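Local coordinates for hypothetical protein SMU.776 (Streptococcus mutans, PDB 2B78) that is a putative methyltransferase that probably uses S-adenosyl-L-methionine as methyl donor and may act on RNA, at residues 9-14 with 38-43; 340-345 with 354-359. All blocks are in the same frame, centred on the assembly; numbering follows the deposited sequence.

Contact 1: residues 9-14 with 38-43; sequences FAEKKL and LYSDAD
E11 on helix 8-16 comes closest to S40, just past the end of strand 34-39, with their CA atoms 6.3 Å apart. The side chains meet in two places, one polar and one apolar.

At the polar place, the E11 side chain reaches out extended, with CG anti to the backbone N (chi1 -169°). This brings its carboxylate to the S40 methylene, and E11 OE1 lies 3.2 Å from S40 CB. The S40 hydroxyl serves its own loop instead. Its OG accepts from A42 N at 3.2 Å, which makes an ST turn, and it is also hydrogen-bonded to I44 N. The type I turn from S40 to D43 is closed by the backbone bond from D43 N to S40 O.

A water joins the two segments. It lies 2.7 Å from E11 OE1, a probable hydrogen bond, and accepts from D41 N at 3.0 Å. It can thus link the carboxylate to the start of the turn. The D41 carboxylate comes near as well, with D41 OD2 4.1 Å from E11 OE1. The two like charges may raise the proton affinity of one of them. The water and a weak, long ion pair of E11 with K15 could ease this.

At the apolar place, L14 and L38 cross at about a right angle. The CD1 methyl of L14 touches CD1 of L38 at 3.5 Å, and L14 CD2 lies farther from the same methyl. Both leucines are buried.

The contact packs a helix against a strand end within the PUA-like domain. L46 on strand 45-54 touches E11, L14 and S40, while Y26 from a loop also touches L14. Strand 34-39 lies between strands 2-5 and 45-54 in the sheet, and L38 also packs on L4 and A49.

Contact 2: residues 340-345 with 354-359; sequences QFKKQI and HTYLDL
Y356 on strand 355-360 reaches helix 338-349 with its phenol, which meets K342 and I345. The backbones stay well apart, and the nearest CA atoms, those of K342 and Y356, are 9.8 Å from each other. The ring spans most of that gap.

The tight part lies at the phenol end. I345 CG2 comes within 3.4 Å of Y356 OH, and I345 CB is close to the same oxygen. The methyl approaches the ring obliquely. I345 is buried, and it also packs on A329, F381 and I383 of the sheet beneath the helix. Its CD1 methyl lies over one face of the F341 ring, offset toward the rim. The Y356 ring in turn makes an edge-to-face contact with F381.

K342 forms the looser, partly exposed side. Its CG is anti to the backbone N (chi1 -163°) and the rest of the chain is fully extended, so the lysine extends out from the helix and passes over one face of the Y356 ring. Near its root, K342 CG lies 3.5 Å from Y356 OH. Farther out, K342 CE sits 3.8 Å from the centroid of the Y356 ring, 12° off the normal, in a CH-pi contact. The ammonium continues over the same face. K342 NZ is 4.7 Å from that centroid, a cation-pi geometry.

The phenol oxygen also has a polar partner: Y356 OH is hydrogen-bonded to E346 OE2. The same carboxylate oxygen is hydrogen-bonded to H354 NE2, which ties the residue just before the strand to the helix.

The chemistry is therefore mixed. Apolar contact and the E346 bond fix the end of the phenol, while the ring face probably helps to stabilise the lysine charge. Together they join the helix to the edge strand of the Rossmann-like methyltransferase sheet.

How the contacts relate
Contacts 1 and 2 lie in different domains and follow one another along the chain. Contact 1 belongs to the N-terminal PUA-like domain, and contact 2 to the methyltransferase part near the C-terminus. Their centres are 36 Å apart. Their nearest atoms are about 14 Å apart, so they do not touch. Both pair a helix with a strand. The centre of contact 1 lies about 31 Å from the centre of the chain, and that of contact 2 about 19 Å. Neither is at the S-adenosyl-L-homocysteine site (D242, R246, D271 and V272), which holds no ligand in this model. Contact 2 shares its sheet with strand 237-242, which ends at D242, but lies at the opposite edge from strand 265-269.

Contact 1: residues 9-14 with 38-43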
ATOM      1  N   PHE A   9      24.601 -16.623   2.112  1.00 22.22           N
ATOM      2  CA  PHE A   9      23.364 -16.160   1.484  1.00 23.59           C
ATOM      3  C   PHE A   9      23.133 -14.670   1.735  1.00 23.14           C
ATOM      4  O   PHE A   9      22.812 -13.919   0.816  1.00 23.90           O
ATOM      5  CB  PHE A   9      22.163 -16.953   2.012  1.00 23.77           C
ATOM      6  CG  PHE A   9      21.040 -17.070   1.020  1.00 23.89           C
ATOM      7  CD1 PHE A   9      21.163 -17.905  -0.088  1.00 23.43           C
ATOM      8  CD2 PHE A   9      19.873 -16.329   1.174  1.00 23.62           C
ATOM      9  CE1 PHE A   9      20.138 -17.998  -1.029  1.00 23.99           C
ATOM     10  CE2 PHE A   9      18.842 -16.413   0.241  1.00 24.02           C
ATOM     11  CZ  PHE A   9      18.975 -17.249  -0.864  1.00 24.09           C
ATOM     12  N   ALA A  10      23.275 -14.245   2.985  1.00 22.37           N
ATOM     13  CA  ALA A  10      23.090 -12.839   3.324  1.00 22.20           C
ATOM     14  C   ALA A  10      24.033 -11.988   2.480  1.00 21.21           C
ATOM     15  O   ALA A  10      23.663 -10.916   2.001  1.00 23.18           O
ATOM     16  CB  ALA A  10      23.368 -12.619   4.813  1.00 20.48           C
ATOM     17  N   GLU A  11      25.249 -12.486   2.290  1.00 22.34           N
ATOM     18  CA  GLU A  11      26.278 -11.794   1.516  1.00 22.23           C
ATOM     19  C   GLU A  11      25.894 -11.562   0.050  1.00 22.01           C
ATOM     20  O   GLU A  11      25.914 -10.430  -0.430  1.00 21.95           O
ATOM     21  CB  GLU A  11      27.588 -12.589   1.574  1.00 21.85           C
ATOM     22  CG  GLU A  11      28.790 -11.841   1.032  1.00 22.60           C
ATOM     23  CD  GLU A  11      30.040 -12.700   0.970  1.00 22.97           C
ATOM     24  OE1 GLU A  11      30.286 -13.466   1.923  1.00 24.56           O
ATOM     25  OE2 GLU A  11      30.782 -12.601  -0.030  1.00 23.79           O
ATOM     26  N   LYS A  12      25.555 -12.629  -0.666  1.00 21.82           N
ATOM     27  CA  LYS A  12      25.194 -12.487  -2.071  1.00 22.83           C
ATOM     28  C   LYS A  12      24.039 -11.505  -2.248  1.00 23.38           C
ATOM     29  O   LYS A  12      24.021 -10.727  -3.198  1.00 23.47           O
ATOM     30  CB  LYS A  12      24.843 -13.855  -2.687  1.00 23.20           C
ATOM     31  CG  LYS A  12      23.663 -14.567  -2.049  1.00 25.72           C
ATOM     32  CD  LYS A  12      23.575 -16.035  -2.482  1.00 27.92           C
ATOM     33  CE  LYS A  12      22.647 -16.267  -3.677  1.00 30.03           C
ATOM     34  NZ  LYS A  12      23.118 -15.702  -4.976  1.00 30.82           N
ATOM     35  N   LYS A  13      23.080 -11.524  -1.329  1.00 23.13           N
ATOM     36  CA  LYS A  13      21.952 -10.605  -1.432  1.00 23.48           C
ATOM     37  C   LYS A  13      22.428  -9.169  -1.262  1.00 23.34           C
ATOM     38  O   LYS A  13      22.056  -8.290  -2.042  1.00 22.60           O
ATOM     39  CB  LYS A  13      20.887 -10.948  -0.388  1.00 23.48           C
ATOM     40  CG  LYS A  13      20.155 -12.244  -0.699  1.00 23.19           C
ATOM     41  CD  LYS A  13      19.224 -12.679   0.421  1.00 24.20           C
ATOM     42  CE  LYS A  13      17.974 -11.823   0.486  1.00 24.09           C
ATOM     43  NZ  LYS A  13      17.000 -12.367   1.474  1.00 22.38           N
ATOM     44  N   LEU A  14      23.259  -8.932  -0.251  1.00 22.59           N
ATOM     45  CA  LEU A  14      23.792  -7.595  -0.013  1.00 22.11           C
ATOM     46  C   LEU A  14      24.524  -7.104  -1.249  1.00 21.77           C
ATOM     47  O   LEU A  14      24.295  -5.986  -1.706  1.00 22.40           O
ATOM     48  CB  LEU A  14      24.749  -7.592   1.185  1.00 20.31           C
ATOM     49  CG  LEU A  14      24.108  -7.585   2.572  1.00 19.76           C
ATOM     50  CD1 LEU A  14      25.173  -7.800   3.646  1.00 17.17           C
ATOM     51  CD2 LEU A  14      23.380  -6.256   2.777  1.00 19.33           C
ATOM     52  N   LEU A  38      28.357  -4.511   8.432  1.00 24.28           N
ATOM     53  CA  LEU A  38      28.272  -5.875   7.931  1.00 23.54           C
ATOM     54  C   LEU A  38      29.560  -6.305   7.253  1.00 23.86           C
ATOM     55  O   LEU A  38      30.113  -5.565   6.439  1.00 24.43           O
ATOM     56  CB  LEU A  38      27.123  -5.984   6.932  1.00 24.02           C
ATOM     57  CG  LEU A  38      25.781  -5.463   7.450  1.00 23.29           C
ATOM     58  CD1 LEU A  38      24.726  -5.614   6.371  1.00 22.74           C
ATOM     59  CD2 LEU A  38      25.389  -6.230   8.706  1.00 23.59           C
ATOM     60  N   TYR A  39      30.015  -7.511   7.585  1.00 23.54           N
ATOM     61  CA  TYR A  39      31.235  -8.083   7.018  1.00 24.54           C
ATOM     62  C   TYR A  39      30.987  -9.517   6.538  1.00 25.57           C
ATOM     63  O   TYR A  39      30.161 -10.234   7.105  1.00 26.24           O
ATOM     64  CB  TYR A  39      32.345  -8.103   8.073  1.00 23.85           C
ATOM     65  CG  TYR A  39      33.064  -6.787   8.254  1.00 23.56           C
ATOM     66  CD1 TYR A  39      34.241  -6.516   7.561  1.00 23.04           C
ATOM     67  CD2 TYR A  39      32.563  -5.807   9.114  1.00 23.71           C
ATOM     68  CE1 TYR A  39      34.910  -5.296   7.723  1.00 23.36           C
ATOM     69  CE2 TYR A  39      33.220  -4.587   9.278  1.00 23.27           C
ATOM     70  CZ  TYR A  39      34.392  -4.341   8.580  1.00 22.67           C
ATOM     71  OH  TYR A  39      35.044  -3.139   8.733  1.00 21.77           O
ATOM     72  N   SER A  40      31.708  -9.930   5.499  1.00 26.06           N
ATOM     73  CA  SER A  40      31.579 -11.288   4.970  1.00 26.81           C
ATOM     74  C   SER A  40      32.410 -12.214   5.855  1.00 27.35           C
ATOM     75  O   SER A  40      33.012 -11.762   6.833  1.00 28.15           O
ATOM     76  CB  SER A  40      32.112 -11.359   3.539  1.00 24.78           C
ATOM     77  OG  SER A  40      33.511 -11.150   3.530  1.00 25.32           O
ATOM     78  N   ASP A  41      32.445 -13.499   5.510  1.00 29.04           N
ATOM     79  CA  ASP A  41      33.212 -14.487   6.271  1.00 31.34           C
ATOM     80  C   ASP A  41      34.708 -14.323   6.033  1.00 31.34           C
ATOM     81  O   ASP A  41      35.530 -14.883   6.764  1.00 32.33           O
ATOM     82  CB  ASP A  41      32.785 -15.914   5.893  1.00 32.89           C
ATOM     83  CG  ASP A  41      32.746 -16.138   4.390  1.00 35.30           C
ATOM     84  OD1 ASP A  41      33.700 -15.724   3.697  1.00 36.36           O
ATOM     85  OD2 ASP A  41      31.761 -16.739   3.898  1.00 37.21           O
ATOM     86  N   ALA A  42      35.052 -13.551   5.007  1.00 31.14           N
ATOM     87  CA  ALA A  42      36.444 -13.290   4.661  1.00 31.29           C
ATOM     88  C   ALA A  42      36.881 -11.962   5.267  1.00 31.37           C
ATOM     89  O   ALA A  42      37.932 -11.423   4.918  1.00 31.84           O
ATOM     90  CB  ALA A  42      36.609 -13.254   3.144  1.00 30.75           C
ATOM     91  N   ASP A  43      36.059 -11.436   6.170  1.00 31.70           N
ATOM     92  CA  ASP A  43      36.349 -10.175   6.845  1.00 32.62           C
ATOM     93  C   ASP A  43      36.348  -8.970   5.915  1.00 31.88           C
ATOM     94  O   ASP A  43      37.060  -7.993   6.159  1.00 32.54           O
ATOM     95  CB  ASP A  43      37.698 -10.257   7.558  1.00 34.63           C
ATOM     96  CG  ASP A  43      37.720 -11.319   8.632  1.00 38.21           C
ATOM     97  OD1 ASP A  43      36.881 -11.243   9.556  1.00 40.19           O
ATOM     98  OD2 ASP A  43      38.576 -12.230   8.555  1.00 40.27           O
TER
HETATM   99  O   HOH W   1      29.931 -14.663   4.339  1.00 36.29           O

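Contact 2: residues 340-345 with 354-359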
ATOM      1  N   GLN A 340       2.321 -17.121  -6.061  1.00 19.36           N
ATOM      2  CA  GLN A 340       1.524 -17.693  -4.972  1.00 19.81           C
ATOM      3  C   GLN A 340       0.098 -17.172  -5.049  1.00 19.33           C
ATOM      4  O   GLN A 340      -0.866 -17.902  -4.789  1.00 19.44           O
ATOM      5  CB  GLN A 340       2.087 -17.292  -3.619  1.00 22.32           C
ATOM      6  CG  GLN A 340       3.167 -18.197  -3.077  1.00 26.59           C
ATOM      7  CD  GLN A 340       3.619 -17.750  -1.705  1.00 30.24           C
ATOM      8  OE1 GLN A 340       4.129 -16.634  -1.537  1.00 31.34           O
ATOM      9  NE2 GLN A 340       3.428 -18.611  -0.707  1.00 32.01           N
ATOM     10  N   PHE A 341      -0.023 -15.892  -5.389  1.00 17.39           N
ATOM     11  CA  PHE A 341      -1.319 -15.239  -5.502  1.00 15.36           C
ATOM     12  C   PHE A 341      -2.072 -15.837  -6.674  1.00 15.43           C
ATOM     13  O   PHE A 341      -3.238 -16.219  -6.552  1.00 12.61           O
ATOM     14  CB  PHE A 341      -1.128 -13.728  -5.698  1.00 14.26           C
ATOM     15  CG  PHE A 341      -2.415 -12.935  -5.680  1.00 13.14           C
ATOM     16  CD1 PHE A 341      -3.428 -13.246  -4.782  1.00 10.43           C
ATOM     17  CD2 PHE A 341      -2.599 -11.866  -6.556  1.00 11.04           C
ATOM     18  CE1 PHE A 341      -4.611 -12.505  -4.756  1.00 12.54           C
ATOM     19  CE2 PHE A 341      -3.776 -11.117  -6.538  1.00 11.45           C
ATOM     20  CZ  PHE A 341      -4.787 -11.440  -5.633  1.00 12.42           C
ATOM     21  N   LYS A 342      -1.394 -15.933  -7.813  1.00 16.13           N
ATOM     22  CA  LYS A 342      -2.018 -16.493  -9.002  1.00 16.11           C
ATOM     23  C   LYS A 342      -2.514 -17.911  -8.714  1.00 16.29           C
ATOM     24  O   LYS A 342      -3.555 -18.319  -9.224  1.00 16.59           O
ATOM     25  CB  LYS A 342      -1.016 -16.502 -10.151  1.00 15.80           C
ATOM     26  CG  LYS A 342      -1.636 -16.669 -11.524  1.00 19.56           C
ATOM     27  CD  LYS A 342      -0.605 -16.339 -12.591  1.00 20.63           C
ATOM     28  CE  LYS A 342      -1.208 -16.346 -13.979  1.00 23.75           C
ATOM     29  NZ  LYS A 342      -0.202 -15.913 -14.985  1.00 26.48           N
ATOM     30  N   LYS A 343      -1.775 -18.651  -7.886  1.00 17.36           N
ATOM     31  CA  LYS A 343      -2.145 -20.024  -7.532  1.00 18.51           C
ATOM     32  C   LYS A 343      -3.424 -20.095  -6.704  1.00 19.32           C
ATOM     33  O   LYS A 343      -4.189 -21.063  -6.806  1.00 21.30           O
ATOM     34  CB  LYS A 343      -1.005 -20.715  -6.777  1.00 18.59           C
ATOM     35  CG  LYS A 343       0.141 -21.196  -7.679  1.00 21.18           C
ATOM     36  CD  LYS A 343       1.120 -22.080  -6.900  1.00 21.26           C
ATOM     37  CE  LYS A 343       2.224 -22.637  -7.798  1.00 19.96           C
ATOM     38  NZ  LYS A 343       3.119 -21.581  -8.352  1.00 18.61           N
ATOM     39  N   GLN A 344      -3.653 -19.073  -5.886  1.00 19.04           N
ATOM     40  CA  GLN A 344      -4.851 -19.001  -5.056  1.00 18.89           C
ATOM     41  C   GLN A 344      -6.046 -18.712  -5.947  1.00 18.68           C
ATOM     42  O   GLN A 344      -7.146 -19.228  -5.727  1.00 18.80           O
ATOM     43  CB  GLN A 344      -4.698 -17.891  -4.017  1.00 19.73           C
ATOM     44  CG  GLN A 344      -3.997 -18.343  -2.758  1.00 18.18           C
ATOM     45  CD  GLN A 344      -4.827 -19.362  -2.005  1.00 20.53           C
ATOM     46  OE1 GLN A 344      -5.916 -19.051  -1.524  1.00 22.06           O
ATOM     47  NE2 GLN A 344      -4.324 -20.589  -1.910  1.00 18.39           N
ATOM     48  N   ILE A 345      -5.828 -17.881  -6.957  1.00 19.16           N
ATOM     49  CA  ILE A 345      -6.888 -17.537  -7.890  1.00 20.91           C
ATOM     50  C   ILE A 345      -7.243 -18.776  -8.717  1.00 21.62           C
ATOM     51  O   ILE A 345      -8.423 -19.122  -8.860  1.00 21.37           O
ATOM     52  CB  ILE A 345      -6.446 -16.375  -8.814  1.00 19.78           C
ATOM     53  CG1 ILE A 345      -6.212 -15.115  -7.968  1.00 18.77           C
ATOM     54  CG2 ILE A 345      -7.505 -16.114  -9.866  1.00 19.62           C
ATOM     55  CD1 ILE A 345      -5.696 -13.923  -8.750  1.00 17.74           C
ATOM     56  N   HIS A 354     -11.029 -19.151 -17.978  1.00 22.99           N
ATOM     57  CA  HIS A 354     -10.793 -17.733 -17.712  1.00 20.73           C
ATOM     58  C   HIS A 354      -9.510 -17.249 -18.379  1.00 21.15           C
ATOM     59  O   HIS A 354      -8.644 -18.046 -18.737  1.00 20.89           O
ATOM     60  CB  HIS A 354     -10.706 -17.476 -16.205  1.00 17.66           C
ATOM     61  CG  HIS A 354      -9.645 -18.272 -15.513  1.00 16.82           C
ATOM     62  ND1 HIS A 354      -9.765 -19.624 -15.274  1.00 16.22           N
ATOM     63  CD2 HIS A 354      -8.442 -17.907 -15.009  1.00 16.00           C
ATOM     64  CE1 HIS A 354      -8.683 -20.056 -14.651  1.00 16.65           C
ATOM     65  NE2 HIS A 354      -7.865 -19.034 -14.478  1.00 15.17           N
ATOM     66  N   THR A 355      -9.390 -15.933 -18.531  1.00 21.47           N
ATOM     67  CA  THR A 355      -8.222 -15.329 -19.164  1.00 20.73           C
ATOM     68  C   THR A 355      -7.685 -14.175 -18.326  1.00 20.64           C
ATOM     69  O   THR A 355      -8.457 -13.338 -17.859  1.00 20.15           O
ATOM     70  CB  THR A 355      -8.588 -14.760 -20.546  1.00 21.27           C
ATOM     71  OG1 THR A 355      -9.310 -15.746 -21.293  1.00 20.79           O
ATOM     72  CG2 THR A 355      -7.332 -14.363 -21.309  1.00 19.68           C
ATOM     73  N   TYR A 356      -6.372 -14.134 -18.125  1.00 19.13           N
ATOM     74  CA  TYR A 356      -5.772 -13.035 -17.375  1.00 19.10           C
ATOM     75  C   TYR A 356      -5.539 -11.880 -18.341  1.00 18.51           C
ATOM     76  O   TYR A 356      -4.744 -11.989 -19.283  1.00 17.65           O
ATOM     77  CB  TYR A 356      -4.446 -13.462 -16.754  1.00 18.50           C
ATOM     78  CG  TYR A 356      -4.611 -14.333 -15.536  1.00 20.41           C
ATOM     79  CD1 TYR A 356      -4.626 -13.778 -14.254  1.00 20.11           C
ATOM     80  CD2 TYR A 356      -4.762 -15.713 -15.661  1.00 17.61           C
ATOM     81  CE1 TYR A 356      -4.783 -14.577 -13.129  1.00 18.92           C
ATOM     82  CE2 TYR A 356      -4.925 -16.522 -14.547  1.00 19.57           C
ATOM     83  CZ  TYR A 356      -4.936 -15.950 -13.284  1.00 19.22           C
ATOM     84  OH  TYR A 356      -5.116 -16.750 -12.186  1.00 20.23           O
ATOM     85  N   LEU A 357      -6.242 -10.778 -18.116  1.00 17.46           N
ATOM     86  CA  LEU A 357      -6.103  -9.625 -18.985  1.00 18.35           C
ATOM     87  C   LEU A 357      -4.950  -8.727 -18.574  1.00 17.75           C
ATOM     88  O   LEU A 357      -4.319  -8.089 -19.422  1.00 18.01           O
ATOM     89  CB  LEU A 357      -7.396  -8.805 -18.994  1.00 17.23           C
ATOM     90  CG  LEU A 357      -8.682  -9.455 -19.510  1.00 18.48           C
ATOM     91  CD1 LEU A 357      -9.811  -8.436 -19.478  1.00 17.42           C
ATOM     92  CD2 LEU A 357      -8.475  -9.968 -20.930  1.00 17.96           C
ATOM     93  N   ASP A 358      -4.661  -8.682 -17.280  1.00 18.23           N
ATOM     94  CA  ASP A 358      -3.604  -7.799 -16.817  1.00 18.47           C
ATOM     95  C   ASP A 358      -3.168  -8.007 -15.370  1.00 17.91           C
ATOM     96  O   ASP A 358      -3.865  -8.635 -14.589  1.00 16.93           O
ATOM     97  CB  ASP A 358      -4.089  -6.361 -16.983  1.00 20.26           C
ATOM     98  CG  ASP A 358      -3.047  -5.346 -16.579  1.00 21.90           C
ATOM     99  OD1 ASP A 358      -2.022  -5.247 -17.281  1.00 23.30           O
ATOM    100  OD2 ASP A 358      -3.255  -4.657 -15.561  1.00 23.93           O
ATOM    101  N   LEU A 359      -1.988  -7.488 -15.041  1.00 17.89           N
ATOM    102  CA  LEU A 359      -1.439  -7.528 -13.686  1.00 18.36           C
ATOM    103  C   LEU A 359      -0.847  -6.145 -13.457  1.00 18.76           C
ATOM    104  O   LEU A 359      -0.017  -5.682 -14.236  1.00 19.56           O
ATOM    105  CB  LEU A 359      -0.332  -8.582 -13.532  1.00 18.12           C
ATOM    106  CG  LEU A 359       0.555  -8.480 -12.276  1.00 18.52           C
ATOM    107  CD1 LEU A 359      -0.287  -8.593 -11.003  1.00 18.03           C
ATOM    108  CD2 LEU A 359       1.604  -9.579 -12.296  1.00 17.41           C
TER